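Local atomic coordinates of 4-carboxymuconolactone decarboxylase (Sinorhizobium meliloti, PDB entry 4G9Q), a protein that probably has peroxiredoxin-like activity and forms an all-helical trimer of the carboxymuconolactone decarboxylase family. Residues His223-Leu228 with Lys261-Lys266. Sequence-based numbering, arbitrary orientation.
Sequences HLNKAL and KAVFEK
Val263 pushes its isopropyl group between Leu224, Asn225 and Leu228, and the contact is built around that one side chain. It joins two helices of the all-alpha carboxymuconolactone decarboxylase fold, 220-229 and 250-267, whose segments run at 49° to each other with axes 10.3 Å apart at closest approach. No hydrogen bond links them; the contact is side-chain packing. With CG1 of Val263 set anti to its backbone N (chi1 169°), that methyl points into the middle of the three, touching Leu228 CD1 at 3.8 Å as well as Leu224 and the Asn225 amide, and CG2 also lies against Leu224 CD2 and that amide. Both leucines run obliquely across the valine, and Leu224 lays CD2 against Val263 CB at 3.9 Å. The side chains of Asn225 and Val263 instead run antiparallel, each passing alongside the other, with the flat amide group resting against both methyls. With Asn225 cut back to an alanine the amide is gone, and this flank of Val263 would probably lose its cover, opening a gap beside both methyls. Further along, Phe264 reaches the leucines with the CD1-CE1 part of its ring, Leu224 CD2 lying obliquely to it, 4.3 Å from CE1. Glu234 of helix 234-248 touches both Phe264 and Leu228, and Val176 of a second subunit packs on Phe264, so this ring also belongs to the trimer interface. Leu228 crosses Phe264 at nearly a right angle, and its CD1 methyl sits at the ring edge, close to the ring plane, 4.0 Å from Phe264 CE1.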
# COMPACT_ATOMS: atom_id res chain seq x y z
N HIS A 223 -6.46 -4.64 19.05
CA HIS A 223 -7.78 -4.70 18.43
C HIS A 223 -8.39 -6.09 18.34
O HIS A 223 -9.61 -6.22 18.35
CB HIS A 223 -7.80 -3.94 17.10
CG HIS A 223 -7.73 -2.46 17.30
ND1 HIS A 223 -8.81 -1.73 17.75
CD2 HIS A 223 -6.71 -1.58 17.17
CE1 HIS A 223 -8.46 -0.46 17.87
NE2 HIS A 223 -7.19 -0.34 17.53
N LEU A 224 -7.55 -7.12 18.28
CA LEU A 224 -8.06 -8.50 18.33
C LEU A 224 -8.57 -8.84 19.73
O LEU A 224 -9.63 -9.44 19.88
CB LEU A 224 -7.02 -9.51 17.85
CG LEU A 224 -7.43 -10.99 17.91
CD1 LEU A 224 -8.67 -11.27 17.06
CD2 LEU A 224 -6.27 -11.86 17.47
N ASN A 225 -7.82 -8.43 20.75
CA ASN A 225 -8.30 -8.57 22.13
C ASN A 225 -9.64 -7.87 22.30
O ASN A 225 -10.57 -8.43 22.87
CB ASN A 225 -7.28 -8.03 23.13
CG ASN A 225 -6.20 -9.03 23.46
OD1 ASN A 225 -5.01 -8.75 23.31
ND2 ASN A 225 -6.61 -10.20 23.93
N LYS A 226 -9.74 -6.65 21.77
CA LYS A 226 -10.98 -5.88 21.85
C LYS A 226 -12.14 -6.59 21.13
O LYS A 226 -13.25 -6.63 21.65
CB LYS A 226 -10.75 -4.47 21.30
CG LYS A 226 -11.83 -3.47 21.68
CD LYS A 226 -11.42 -2.05 21.28
CE LYS A 226 -12.52 -1.03 21.55
NZ LYS A 226 -12.88 -0.93 23.00
N ALA A 227 -11.86 -7.16 19.95
CA ALA A 227 -12.85 -7.90 19.18
C ALA A 227 -13.36 -9.12 19.95
O ALA A 227 -14.57 -9.39 19.99
CB ALA A 227 -12.27 -8.34 17.84
N LEU A 228 -12.44 -9.85 20.56
CA LEU A 228 -12.79 -11.03 21.35
C LEU A 228 -13.57 -10.63 22.59
O LEU A 228 -14.58 -11.27 22.91
CB LEU A 228 -11.54 -11.85 21.70
CG LEU A 228 -10.77 -12.47 20.51
CD1 LEU A 228 -9.40 -12.96 20.96
CD2 LEU A 228 -11.55 -13.60 19.83
N LYS A 261 -2.09 -16.11 17.35
CA LYS A 261 -1.68 -17.22 18.22
C LYS A 261 -1.33 -16.72 19.62
O LYS A 261 -1.76 -17.30 20.62
CB LYS A 261 -0.48 -17.96 17.62
CG LYS A 261 -0.04 -19.18 18.44
CD LYS A 261 1.08 -19.94 17.76
CE LYS A 261 1.39 -21.22 18.53
NZ LYS A 261 2.53 -21.95 17.91
N ALA A 262 -0.55 -15.64 19.68
CA ALA A 262 -0.11 -15.06 20.95
C ALA A 262 -1.30 -14.55 21.76
O ALA A 262 -1.36 -14.75 22.98
CB ALA A 262 0.89 -13.95 20.70
N VAL A 263 -2.25 -13.91 21.08
CA VAL A 263 -3.47 -13.42 21.72
C VAL A 263 -4.28 -14.58 22.29
O VAL A 263 -4.67 -14.55 23.46
CB VAL A 263 -4.33 -12.57 20.76
CG1 VAL A 263 -5.71 -12.30 21.35
CG2 VAL A 263 -3.63 -11.25 20.45
N PHE A 264 -4.52 -15.61 21.48
CA PHE A 264 -5.31 -16.76 21.94
C PHE A 264 -4.67 -17.42 23.17
O PHE A 264 -5.36 -17.79 24.13
CB PHE A 264 -5.51 -17.80 20.82
CG PHE A 264 -6.25 -17.28 19.61
CD1 PHE A 264 -7.13 -16.21 19.69
CD2 PHE A 264 -6.08 -17.92 18.38
CE1 PHE A 264 -7.81 -15.76 18.56
CE2 PHE A 264 -6.76 -17.48 17.24
CZ PHE A 264 -7.63 -16.40 17.33
N GLU A 265 -3.35 -17.56 23.13
CA GLU A 265 -2.62 -18.21 24.21
C GLU A 265 -2.63 -17.36 25.48
O GLU A 265 -2.77 -17.89 26.58
CB GLU A 265 -1.19 -18.54 23.79
CG GLU A 265 -1.12 -19.65 22.76
CD GLU A 265 0.29 -20.12 22.46
OE1 GLU A 265 1.26 -19.48 22.92
OE2 GLU A 265 0.43 -21.14 21.74
N LYS A 266 -2.50 -16.05 25.32
CA LYS A 266 -2.50 -15.13 26.45
C LYS A 266 -3.85 -15.12 27.19
O LYS A 266 -3.87 -15.03 28.42
CB LYS A 266 -2.11 -13.71 26.01
CG LYS A 266 -2.11 -12.67 27.12
CD LYS A 266 -0.75 -12.49 27.75
CE LYS A 266 -0.74 -11.31 28.70
NZ LYS A 266 0.55 -11.21 29.43